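Local structure of mitochondrial dynamics protein MID49 (Mus musculus, 4WOY) at residues Val141-Ile146 with Ile154-Ala159; Asp30-Leu35 with Leu51-Pro56; Gly285-Ala290 with Asn301-Phe306; Leu234-Cys239 with Ser251-Val256. The protein regulates mitochondrial organization from the outer membrane, where it promotes recruitment of the fission mediator DNM1L (Drp1) to the mitochondrial surface and regulates its GTPase activity. The protein carries 1 engineered substitution. All coordinates share one frame; numbering follows the deposited sequence.

The four contacts fall into two touching pairs on opposite sides of the cytoplasmic part of the receptor. Interactions 1 and 2 belong to the nucleotidyltransferase-like part; their centres are 14 Å apart and both reach the same mixed sheet. Helix 18-42 joins them, Ile31 CD1 lying 3.9 Å from Ile154 CD1 and Leu35 CD1 4.0 Å from Val141 CG2. Interactions 3 and 4 form the second pair, in the helical half, which includes the Mab-21 HhH/H2TH-like region; their centres are also 14 Å apart, and Leu302 packs on the turn of Ser251 and Gln255. Between the pairs the closest approach is that of interactions 2 and 4, about 7 Å between nearest atoms.

Interaction 1: residues Val141-Ile146 with Ile154-Ala159; sequences VNWPAI and IWPDVA
Trp143 and Ile154 bring the two backbones nearest to each other, their CA atoms 6.0 Å apart, where the start of helix 143-150 passes strand 153-156 without a hydrogen bond between them. The methylene of Trp143 lies against the strand backbone, CB being 3.3 Å from Ile154 O. With CG anti to the carbonyl carbon (chi1 -67°), the indole reaches along the strand: its six-membered ring, at CE3, meets Ile154 CG2 at 3.8 Å, while NE1 of the five-membered ring passes 3.7 Å from Pro156 CG. Both partners come in obliquely from one side of the indole plane. On the other side Val141 CG1 sits 3.4 Å above the ring centre, so the ring is clamped between loop and strand. One helical turn on, Ile146 CG2 presses on Ile154 CD1 at 3.4 Å, the two side chains crossing at about a right angle. Leu165 of strand 162-166 also touches Ile154, at an edge of the mixed sheet of the nucleotidyltransferase-like fold. Between side chains the contact is essentially one of van der Waals packing; NE1 donates to Leu137 O, so the buried indole has its N-H satisfied, and that bond, with the packing on both sides, probably limits its rotation.

Interaction 2: residues Asp30-Leu35 with Leu51-Pro56; sequences DIALEL and LVPGGP
Leu51 and Ala32 supply most of the buried surface here, with Leu35 third. Their backbones come closest at the same place, Ala32 CA and Leu51 CA being 5.9 Å apart. Leu51 leans over the helix with CG anti to its carbonyl carbon (chi1 -57°), which brings CD1 to within 3.5 Å of Ala32 O. The same methyl touches Leu35 CG at 3.7 Å and also lies 3.9 Å from Leu35 CD2, the two leucines crossing at about a right angle. Ala32 offers only its methyl, and that small group lets the strand come near: Ala32 CB is 4.2 Å from Leu51 CB and 4.5 Å from Pro53 CD. This is helix 18-42 packed on strand 52-54 of the nucleotidyltransferase-like fold, and the strand runs out into Gly54-Gly55, consistent with the glycine-containing motif at the end of the first strand in that superfamily. Strand 69-74 lies beneath, with Leu71 touching Ala32, Leu35 and Leu51 together. Gln36, next along the helix, reaches the start of the strand segment and accepts a hydrogen bond from Leu51 N through OE1.

Interaction 3: residues Gly285-Ala290 with Asn301-Phe306; sequences GSLEQA and NLLGNF
Asn301 ND2 donates to Ala290 O across the contact, 3.1 Å away and nearly straight at 164°. The bond runs in the plane of the Ala290 carbonyl, and the acceptor also lies close to the plane of the Asn301 amide. Beside it Leu303 provides the apolar half. Its CD1 is wedged against the end of helix 272-288, 3.6 Å from Ser286 O and 3.9 Å from Ala290 C, and it meets Leu287 CD2 at 4.1 Å, the two leucines crossing at about a right angle.

The groups behind these contacts hold them in position. CG of Asn301 stands anti to the backbone N (chi1 175°), which sends the amide back over its own turn, where OD1 accepts from Leu303 N at 3.0 Å to make an Asx turn; that donor stands above the carbonyl plane. Leu292 N gives OD1 a second bond, so three hydrogen bonds in all fix the amide. On the helix side Ala290, at positive phi (53°), closes a Schellman motif, and this turn brings its carbonyl round to Asn301. Two overlapping type I turns, Asn301-Gly304 and Leu303-Phe306, shape the other segment. The second of them lets Leu303 CD2 rest over the centre of the Phe306 ring, 4.1 Å above its plane, while Arg247 makes a cation-pi contact with the same ring.

Within the Mab-21 HhH/H2TH-like region, the junction lies between the end of helix 272-288 and the loop leading into helix 308-317, whose Ile311 touches Ala290 and Phe306 and whose Ile314 touches Leu287 and Phe306.

Interaction 4: residues Leu234-Cys239 with Ser251-Val256; sequences LLCGIC and SHLTQV
Leu253 of helix 250-261 is directed into helix 228-241, the two forming a pair of consecutive helices that run roughly antiparallel, at 138°, in the helical half that includes the Mab-21 HhH/H2TH-like region. The axes of the two short segments approach to 9.8 Å, and Leu253 contributes nearly half of the surface buried between them. Its CB already faces Leu235 CB at 4.3 Å, the CA atoms of the two residues being the nearest pair between the backbones. CG, anti to the carbonyl carbon (chi1 -58°), stays equally near Leu235 CB and leads out to the two methyls. CD2 turns along the side of the helix and fits between Leu235 CB and Cys239 SG, about 4.1 Å from each. CD1 goes deepest, over the peptide that joins Leu235 to Cys236, with Leu235 O 3.7 Å away. The leucine tip thus rests in a seat of backbone and sulfur atoms without a hydrogen bond across it. Around the pair, helix 272-288 closes in through Leu283 on Leu253 and Val256, and Trp250 packs on Cys236. Two thiols bracket the end of the leucine: Cys236 SG is 4.0 Å and Cys239 SG 3.9 Å from Leu253 CD1.

Interaction 1: residues Val141-Ile146 with Ile154-Ala159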
loop_
_atom_site.group_PDB
_atom_site.type_symbol
_atom_site.label_atom_id
_atom_site.label_comp_id
_atom_site.label_asym_id
_atom_site.label_seq_id
_atom_site.Cartn_x
_atom_site.Cartn_y
_atom_site.Cartn_z
ATOM N N VAL A 141 3.898 -10.257 21.788
ATOM C CA VAL A 141 4.556 -11.172 20.844
ATOM C C VAL A 141 6.049 -11.291 21.170
ATOM O O VAL A 141 6.731 -10.288 21.415
ATOM C CB VAL A 141 4.421 -10.723 19.377
ATOM C CG1 VAL A 141 5.353 -11.543 18.475
ATOM C CG2 VAL A 141 2.961 -10.801 18.896
ATOM N N ASN A 142 6.543 -12.527 21.180
ATOM C CA ASN A 142 7.931 -12.824 21.536
ATOM C C ASN A 142 8.903 -12.527 20.389
ATOM O O ASN A 142 9.410 -13.440 19.735
ATOM C CB ASN A 142 8.050 -14.281 21.980
ATOM C CG ASN A 142 9.235 -14.521 22.881
ATOM O OD1 ASN A 142 10.207 -13.761 22.879
ATOM N ND2 ASN A 142 9.161 -15.579 23.671
ATOM N N TRP A 143 9.131 -11.244 20.129
ATOM C CA TRP A 143 10.034 -10.813 19.062
ATOM C C TRP A 143 11.501 -11.174 19.258
ATOM O O TRP A 143 12.191 -11.454 18.282
ATOM C CB TRP A 143 9.918 -9.301 18.862
ATOM C CG TRP A 143 8.559 -8.910 18.326
ATOM C CD1 TRP A 143 7.650 -8.076 18.912
ATOM C CD2 TRP A 143 7.944 -9.387 17.123
ATOM N NE1 TRP A 143 6.515 -7.982 18.138
ATOM C CE2 TRP A 143 6.671 -8.775 17.032
ATOM C CE3 TRP A 143 8.346 -10.265 16.110
ATOM C CZ2 TRP A 143 5.799 -9.021 15.976
ATOM C CZ3 TRP A 143 7.479 -10.492 15.049
ATOM C CH2 TRP A 143 6.224 -9.878 14.994
ATOM N N PRO A 144 11.994 -11.175 20.510
ATOM C CA PRO A 144 13.394 -11.604 20.614
ATOM C C PRO A 144 13.614 -13.047 20.155
ATOM O O PRO A 144 14.580 -13.322 19.449
ATOM C CB PRO A 144 13.691 -11.456 22.114
ATOM C CG PRO A 144 12.357 -11.369 22.780
ATOM C CD PRO A 144 11.483 -10.677 21.801
ATOM N N ALA A 145 12.710 -13.945 20.527
ATOM C CA ALA A 145 12.842 -15.353 20.180
ATOM C C ALA A 145 12.692 -15.591 18.686
ATOM O O ALA A 145 13.455 -16.361 18.102
ATOM C CB ALA A 145 11.828 -16.177 20.941
ATOM N N ILE A 146 11.692 -14.952 18.082
ATOM C CA ILE A 146 11.439 -15.094 16.649
ATOM C C ILE A 146 12.659 -14.618 15.876
ATOM O O ILE A 146 13.099 -15.258 14.922
ATOM C CB ILE A 146 10.196 -14.301 16.209
ATOM C CG1 ILE A 146 8.933 -14.936 16.789
ATOM C CG2 ILE A 146 10.086 -14.254 14.698
ATOM C CD1 ILE A 146 7.732 -13.994 16.856
ATOM N N ILE A 154 13.677 -8.305 14.845
ATOM C CA ILE A 154 12.368 -7.775 14.479
ATOM C C ILE A 154 11.802 -6.978 15.645
ATOM O O ILE A 154 11.783 -7.476 16.777
ATOM C CB ILE A 154 11.359 -8.893 14.116
ATOM C CG1 ILE A 154 12.058 -10.009 13.324
ATOM C CG2 ILE A 154 10.156 -8.302 13.422
ATOM C CD1 ILE A 154 11.384 -11.355 13.370
ATOM N N TRP A 155 11.349 -5.754 15.380
ATOM C CA TRP A 155 10.738 -4.946 16.429
ATOM C C TRP A 155 9.678 -3.982 15.879
ATOM O O TRP A 155 9.774 -3.521 14.739
ATOM C CB TRP A 155 11.811 -4.158 17.195
ATOM C CG TRP A 155 12.354 -2.981 16.445
ATOM C CD1 TRP A 155 11.952 -1.682 16.556
ATOM C CD2 TRP A 155 13.412 -2.990 15.475
ATOM N NE1 TRP A 155 12.686 -0.883 15.709
ATOM C CE2 TRP A 155 13.590 -1.663 15.036
ATOM C CE3 TRP A 155 14.220 -3.991 14.933
ATOM C CZ2 TRP A 155 14.545 -1.315 14.077
ATOM C CZ3 TRP A 155 15.163 -3.640 13.988
ATOM C CH2 TRP A 155 15.321 -2.316 13.571
ATOM N N PRO A 156 8.650 -3.698 16.690
ATOM C CA PRO A 156 7.586 -2.750 16.338
ATOM C C PRO A 156 8.049 -1.292 16.324
ATOM O O PRO A 156 8.767 -0.848 17.215
ATOM C CB PRO A 156 6.529 -2.974 17.436
ATOM C CG PRO A 156 6.856 -4.320 18.016
ATOM C CD PRO A 156 8.349 -4.427 17.933
ATOM N N ASP A 157 7.648 -0.570 15.289
ATOM C CA ASP A 157 7.999 0.832 15.087
ATOM C C ASP A 157 7.108 1.751 15.952
ATOM O O ASP A 157 6.033 1.349 16.389
ATOM C CB ASP A 157 7.905 1.164 13.602
ATOM C CG ASP A 157 8.304 2.576 13.291
ATOM O OD1 ASP A 157 8.816 3.264 14.187
ATOM O OD2 ASP A 157 8.162 2.981 12.121
ATOM N N VAL A 158 7.584 2.960 16.237
ATOM C CA VAL A 158 6.810 3.972 16.971
ATOM C C VAL A 158 5.847 4.929 16.194
ATOM O O VAL A 158 5.992 6.156 16.274
ATOM C CB VAL A 158 7.786 4.835 17.754
ATOM C CG1 VAL A 158 8.473 3.989 18.815
ATOM C CG2 VAL A 158 8.830 5.425 16.812
ATOM N N ALA A 159 4.867 4.350 15.479
ATOM C CA ALA A 159 3.855 5.061 14.661
ATOM C C ALA A 159 3.085 4.073 13.779
ATOM O O ALA A 159 3.658 3.064 13.375
ATOM C CB ALA A 159 4.496 6.129 13.792
#

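Interaction 2: residues Asp30-Leu35 with Leu51-Pro56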
loop_
_atom_site.group_PDB
_atom_site.type_symbol
_atom_site.label_atom_id
_atom_site.label_comp_id
_atom_site.label_asym_id
_atom_site.label_seq_id
_atom_site.Cartn_x
_atom_site.Cartn_y
_atom_site.Cartn_z
ATOM N N ASP A 30 8.382 -16.189 6.752
ATOM C CA ASP A 30 8.599 -16.877 8.029
ATOM C C ASP A 30 8.077 -16.097 9.228
ATOM O O ASP A 30 7.537 -16.683 10.163
ATOM C CB ASP A 30 10.072 -17.184 8.218
ATOM C CG ASP A 30 10.538 -18.302 7.324
ATOM O OD1 ASP A 30 9.774 -19.269 7.140
ATOM O OD2 ASP A 30 11.663 -18.212 6.803
ATOM N N ILE A 31 8.240 -14.781 9.197
ATOM C CA ILE A 31 7.677 -13.923 10.225
ATOM C C ILE A 31 6.153 -14.058 10.255
ATOM O O ILE A 31 5.548 -14.079 11.323
ATOM C CB ILE A 31 8.059 -12.457 9.992
ATOM C CG1 ILE A 31 9.581 -12.305 10.075
ATOM C CG2 ILE A 31 7.363 -11.557 10.999
ATOM C CD1 ILE A 31 10.092 -10.932 9.767
ATOM N N ALA A 32 5.538 -14.194 9.086
ATOM C CA ALA A 32 4.084 -14.323 9.021
ATOM C C ALA A 32 3.583 -15.576 9.734
ATOM O O ALA A 32 2.623 -15.516 10.499
ATOM C CB ALA A 32 3.616 -14.328 7.571
ATOM N N LEU A 33 4.260 -16.697 9.514
ATOM C CA LEU A 33 3.844 -17.954 10.110
ATOM C C LEU A 33 3.994 -17.970 11.620
ATOM O O LEU A 33 3.169 -18.571 12.303
ATOM C CB LEU A 33 4.637 -19.110 9.509
ATOM C CG LEU A 33 4.424 -19.343 8.018
ATOM C CD1 LEU A 33 5.205 -20.559 7.587
ATOM C CD2 LEU A 33 2.951 -19.524 7.736
ATOM N N GLU A 34 5.055 -17.346 12.132
ATOM C CA GLU A 34 5.260 -17.171 13.579
ATOM C C GLU A 34 4.212 -16.240 14.195
ATOM O O GLU A 34 3.593 -16.550 15.207
ATOM C CB GLU A 34 6.667 -16.629 13.864
ATOM C CG GLU A 34 7.755 -17.679 13.828
ATOM C CD GLU A 34 7.457 -18.821 14.776
ATOM O OE1 GLU A 34 7.213 -18.551 15.964
ATOM O OE2 GLU A 34 7.462 -19.987 14.345
ATOM N N LEU A 35 4.000 -15.103 13.553
ATOM C CA LEU A 35 2.989 -14.164 13.987
ATOM C C LEU A 35 1.591 -14.778 13.919
ATOM O O LEU A 35 0.749 -14.529 14.796
ATOM C CB LEU A 35 3.041 -12.915 13.116
ATOM C CG LEU A 35 2.138 -11.756 13.531
ATOM C CD1 LEU A 35 2.291 -11.459 15.008
ATOM C CD2 LEU A 35 2.477 -10.533 12.708
ATOM N N LEU A 51 -2.312 -15.283 7.610
ATOM C CA LEU A 51 -1.589 -14.079 7.245
ATOM C C LEU A 51 -1.002 -14.248 5.847
ATOM O O LEU A 51 -0.389 -15.255 5.545
ATOM C CB LEU A 51 -0.475 -13.775 8.256
ATOM C CG LEU A 51 -0.796 -13.603 9.747
ATOM C CD1 LEU A 51 0.331 -12.874 10.463
ATOM C CD2 LEU A 51 -2.108 -12.862 9.953
ATOM N N VAL A 52 -1.212 -13.255 4.995
ATOM C CA VAL A 52 -0.696 -13.268 3.633
ATOM C C VAL A 52 0.287 -12.127 3.399
ATOM O O VAL A 52 -0.083 -10.954 3.489
ATOM C CB VAL A 52 -1.824 -13.150 2.582
ATOM C CG1 VAL A 52 -1.242 -13.118 1.179
ATOM C CG2 VAL A 52 -2.844 -14.272 2.749
ATOM N N PRO A 53 1.554 -12.468 3.141
ATOM C CA PRO A 53 2.532 -11.458 2.750
ATOM C C PRO A 53 2.327 -11.058 1.299
ATOM O O PRO A 53 1.942 -11.889 0.470
ATOM C CB PRO A 53 3.876 -12.166 2.966
ATOM C CG PRO A 53 3.569 -13.608 2.782
ATOM C CD PRO A 53 2.174 -13.787 3.353
ATOM N N GLY A 54 2.545 -9.779 1.008
ATOM C CA GLY A 54 2.312 -9.253 -0.321
ATOM C C GLY A 54 2.908 -7.870 -0.471
ATOM O O GLY A 54 3.654 -7.407 0.399
ATOM N N GLY A 55 2.551 -7.207 -1.572
ATOM C CA GLY A 55 3.104 -5.915 -1.921
ATOM C C GLY A 55 4.048 -6.025 -3.109
ATOM O O GLY A 55 4.200 -7.105 -3.695
ATOM N N PRO A 56 4.676 -4.897 -3.481
ATOM C CA PRO A 56 5.553 -4.807 -4.652
ATOM C C PRO A 56 6.704 -5.809 -4.615
ATOM O O PRO A 56 7.211 -6.197 -5.680
ATOM C CB PRO A 56 6.077 -3.372 -4.583
ATOM C CG PRO A 56 4.973 -2.617 -3.895
ATOM C CD PRO A 56 4.472 -3.581 -2.844
#

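Interaction 3: residues Gly285-Ala290 with Asn301-Phe306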
loop_
_atom_site.group_PDB
_atom_site.type_symbol
_atom_site.label_atom_id
_atom_site.label_comp_id
_atom_site.label_asym_id
_atom_site.label_seq_id
_atom_site.Cartn_x
_atom_site.Cartn_y
_atom_site.Cartn_z
ATOM N N GLY A 285 1.108 18.953 -14.662
ATOM C CA GLY A 285 -0.213 19.468 -14.977
ATOM C C GLY A 285 -1.163 19.247 -13.812
ATOM O O GLY A 285 -1.905 20.144 -13.438
ATOM N N SER A 286 -1.119 18.049 -13.231
ATOM C CA SER A 286 -1.946 17.712 -12.079
ATOM C C SER A 286 -1.658 18.631 -10.905
ATOM O O SER A 286 -2.568 19.021 -10.167
ATOM C CB SER A 286 -1.697 16.270 -11.639
ATOM O OG SER A 286 -1.818 15.359 -12.728
ATOM N N LEU A 287 -0.383 18.983 -10.754
ATOM C CA LEU A 287 0.056 19.831 -9.659
ATOM C C LEU A 287 -0.459 21.254 -9.776
ATOM O O LEU A 287 -0.910 21.835 -8.786
ATOM C CB LEU A 287 1.581 19.849 -9.592
ATOM C CG LEU A 287 2.264 18.634 -8.993
ATOM C CD1 LEU A 287 3.743 18.619 -9.347
ATOM C CD2 LEU A 287 2.093 18.701 -7.506
ATOM N N GLU A 288 -0.422 21.820 -10.975
ATOM C CA GLU A 288 -0.834 23.211 -11.102
ATOM C C GLU A 288 -2.330 23.366 -10.872
ATOM O O GLU A 288 -2.783 24.419 -10.425
ATOM C CB GLU A 288 -0.408 23.782 -12.452
ATOM C CG GLU A 288 0.817 24.685 -12.319
ATOM C CD GLU A 288 1.656 24.765 -13.585
ATOM O OE1 GLU A 288 1.085 24.649 -14.693
ATOM O OE2 GLU A 288 2.891 24.952 -13.470
ATOM N N GLN A 289 -3.091 22.313 -11.143
ATOM C CA GLN A 289 -4.516 22.321 -10.836
ATOM C C GLN A 289 -4.808 21.600 -9.517
ATOM O O GLN A 289 -5.965 21.433 -9.137
ATOM C CB GLN A 289 -5.319 21.701 -11.980
ATOM C CG GLN A 289 -4.967 20.267 -12.308
ATOM C CD GLN A 289 -5.617 19.798 -13.599
ATOM O OE1 GLN A 289 -6.834 19.925 -13.778
ATOM N NE2 GLN A 289 -4.805 19.263 -14.512
ATOM N N ALA A 290 -3.753 21.142 -8.847
ATOM C CA ALA A 290 -3.869 20.497 -7.532
ATOM C C ALA A 290 -4.867 19.335 -7.489
ATOM O O ALA A 290 -5.580 19.156 -6.515
ATOM C CB ALA A 290 -4.231 21.532 -6.485
ATOM N N ASN A 301 -8.904 12.679 -4.171
ATOM C CA ASN A 301 -7.865 13.488 -4.766
ATOM C C ASN A 301 -6.553 13.255 -4.003
ATOM O O ASN A 301 -6.407 13.659 -2.845
ATOM C CB ASN A 301 -8.290 14.956 -4.743
ATOM C CG ASN A 301 -7.210 15.885 -5.231
ATOM O OD1 ASN A 301 -6.189 15.451 -5.791
ATOM N ND2 ASN A 301 -7.430 17.185 -5.041
ATOM N N LEU A 302 -5.605 12.584 -4.647
ATOM C CA LEU A 302 -4.377 12.204 -3.951
ATOM C C LEU A 302 -3.496 13.406 -3.624
ATOM O O LEU A 302 -2.519 13.282 -2.890
ATOM C CB LEU A 302 -3.599 11.162 -4.759
ATOM C CG LEU A 302 -4.223 9.760 -4.701
ATOM C CD1 LEU A 302 -3.226 8.722 -5.127
ATOM C CD2 LEU A 302 -4.736 9.425 -3.306
ATOM N N LEU A 303 -3.848 14.566 -4.173
ATOM C CA LEU A 303 -3.145 15.810 -3.864
ATOM C C LEU A 303 -3.921 16.708 -2.927
ATOM O O LEU A 303 -3.507 17.831 -2.668
ATOM C CB LEU A 303 -2.829 16.596 -5.137
ATOM C CG LEU A 303 -1.845 16.047 -6.154
ATOM C CD1 LEU A 303 -1.687 17.097 -7.220
ATOM C CD2 LEU A 303 -0.508 15.657 -5.491
ATOM N N GLY A 304 -5.055 16.217 -2.444
ATOM C CA GLY A 304 -5.977 17.016 -1.647
ATOM C C GLY A 304 -5.423 17.552 -0.344
ATOM O O GLY A 304 -5.728 18.674 0.060
ATOM N N ASN A 305 -4.619 16.734 0.321
ATOM C CA ASN A 305 -4.052 17.086 1.605
ATOM C C ASN A 305 -2.667 17.716 1.457
ATOM O O ASN A 305 -1.943 17.857 2.436
ATOM C CB ASN A 305 -3.983 15.853 2.514
ATOM C CG ASN A 305 -3.120 14.733 1.927
ATOM O OD1 ASN A 305 -2.879 14.682 0.712
ATOM N ND2 ASN A 305 -2.658 13.824 2.792
ATOM N N PHE A 306 -2.283 18.077 0.238
ATOM C CA PHE A 306 -1.047 18.835 0.062
ATOM C C PHE A 306 -1.296 20.319 0.309
ATOM O O PHE A 306 -2.261 20.894 -0.200
ATOM C CB PHE A 306 -0.462 18.642 -1.334
ATOM C CG PHE A 306 0.266 17.349 -1.514
ATOM C CD1 PHE A 306 -0.373 16.137 -1.304
ATOM C CD2 PHE A 306 1.592 17.342 -1.904
ATOM C CE1 PHE A 306 0.307 14.934 -1.483
ATOM C CE2 PHE A 306 2.282 16.148 -2.080
ATOM C CZ PHE A 306 1.642 14.941 -1.872
#

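Interaction 4: residues Leu234-Cys239 with Ser251-Val256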
loop_
_atom_site.group_PDB
_atom_site.type_symbol
_atom_site.label_atom_id
_atom_site.label_comp_id
_atom_site.label_asym_id
_atom_site.label_seq_id
_atom_site.Cartn_x
_atom_site.Cartn_y
_atom_site.Cartn_z
ATOM N N LEU A 234 10.313 2.920 -11.788
ATOM C CA LEU A 234 11.186 4.055 -12.095
ATOM C C LEU A 234 10.744 5.338 -11.400
ATOM O O LEU A 234 11.546 6.027 -10.750
ATOM C CB LEU A 234 11.216 4.321 -13.594
ATOM C CG LEU A 234 12.321 3.598 -14.321
ATOM C CD1 LEU A 234 12.096 3.777 -15.792
ATOM C CD2 LEU A 234 13.664 4.161 -13.867
ATOM N N LEU A 235 9.471 5.670 -11.571
ATOM C CA LEU A 235 8.959 6.911 -11.030
ATOM C C LEU A 235 9.139 6.916 -9.540
ATOM O O LEU A 235 9.496 7.937 -8.957
ATOM C CB LEU A 235 7.485 7.120 -11.384
ATOM C CG LEU A 235 7.216 7.361 -12.855
ATOM C CD1 LEU A 235 5.729 7.173 -13.167
ATOM C CD2 LEU A 235 7.707 8.735 -13.237
ATOM N N CYS A 236 8.904 5.761 -8.926
ATOM C CA CYS A 236 9.035 5.644 -7.485
ATOM C C CYS A 236 10.472 5.900 -7.054
ATOM O O CYS A 236 10.715 6.648 -6.099
ATOM C CB CYS A 236 8.603 4.255 -7.006
ATOM S SG CYS A 236 6.838 4.015 -6.813
ATOM N N GLY A 237 11.419 5.276 -7.757
ATOM C CA GLY A 237 12.825 5.377 -7.394
ATOM C C GLY A 237 13.360 6.796 -7.475
ATOM O O GLY A 237 14.150 7.232 -6.650
ATOM N N ILE A 238 12.893 7.529 -8.470
ATOM C CA ILE A 238 13.299 8.903 -8.656
ATOM C C ILE A 238 12.719 9.823 -7.607
ATOM O O ILE A 238 13.415 10.689 -7.084
ATOM C CB ILE A 238 12.904 9.382 -10.049
ATOM C CG1 ILE A 238 13.900 8.793 -11.034
ATOM C CG2 ILE A 238 12.947 10.878 -10.140
ATOM C CD1 ILE A 238 13.710 9.240 -12.388
ATOM N N CYS A 239 11.447 9.632 -7.287
ATOM C CA CYS A 239 10.794 10.479 -6.295
ATOM C C CYS A 239 11.373 10.240 -4.910
ATOM O O CYS A 239 11.404 11.154 -4.090
ATOM C CB CYS A 239 9.277 10.248 -6.304
ATOM S SG CYS A 239 8.473 10.854 -7.809
ATOM N N SER A 251 1.135 5.115 -4.462
ATOM C CA SER A 251 -0.264 5.283 -4.848
ATOM C C SER A 251 -0.463 6.465 -5.796
ATOM O O SER A 251 -1.281 6.395 -6.713
ATOM C CB SER A 251 -1.140 5.467 -3.610
ATOM O OG SER A 251 -0.787 6.663 -2.962
ATOM N N HIS A 252 0.275 7.548 -5.563
ATOM C CA HIS A 252 0.216 8.726 -6.424
ATOM C C HIS A 252 0.622 8.409 -7.842
ATOM O O HIS A 252 -0.079 8.778 -8.812
ATOM C CB HIS A 252 1.135 9.814 -5.909
ATOM C CG HIS A 252 0.789 10.295 -4.546
ATOM N ND1 HIS A 252 1.230 9.659 -3.405
ATOM C CD2 HIS A 252 0.046 11.348 -4.132
ATOM C CE1 HIS A 252 0.761 10.296 -2.344
ATOM N NE2 HIS A 252 0.038 11.321 -2.758
ATOM N N LEU A 253 1.788 7.767 -7.957
ATOM C CA LEU A 253 2.408 7.538 -9.253
ATOM C C LEU A 253 1.673 6.415 -9.987
ATOM O O LEU A 253 1.687 6.347 -11.221
ATOM C CB LEU A 253 3.910 7.234 -9.075
ATOM C CG LEU A 253 4.680 8.358 -8.357
ATOM C CD1 LEU A 253 5.979 7.857 -7.733
ATOM C CD2 LEU A 253 4.953 9.523 -9.314
ATOM N N THR A 254 1.011 5.547 -9.231
ATOM C CA THR A 254 0.142 4.539 -9.829
ATOM C C THR A 254 -0.924 5.196 -10.691
ATOM O O THR A 254 -1.241 4.750 -11.803
ATOM C CB THR A 254 -0.537 3.697 -8.745
ATOM O OG1 THR A 254 0.453 2.908 -8.073
ATOM C CG2 THR A 254 -1.656 2.798 -9.337
ATOM N N GLN A 255 -1.477 6.275 -10.156
ATOM C CA GLN A 255 -2.538 7.009 -10.826
ATOM C C GLN A 255 -2.032 7.559 -12.154
ATOM O O GLN A 255 -2.750 7.571 -13.160
ATOM C CB GLN A 255 -3.038 8.137 -9.919
ATOM C CG GLN A 255 -4.166 7.772 -8.969
ATOM C CD GLN A 255 -4.269 6.299 -8.645
ATOM O OE1 GLN A 255 -4.936 5.553 -9.347
ATOM N NE2 GLN A 255 -3.650 5.885 -7.556
ATOM N N VAL A 256 -0.782 8.021 -12.131
ATOM C CA VAL A 256 -0.137 8.559 -13.319
ATOM C C VAL A 256 -0.005 7.488 -14.364
ATOM O O VAL A 256 -0.311 7.725 -15.520
ATOM C CB VAL A 256 1.255 9.115 -13.038
ATOM C CG1 VAL A 256 1.854 9.608 -14.342
ATOM C CG2 VAL A 256 1.187 10.256 -12.013
#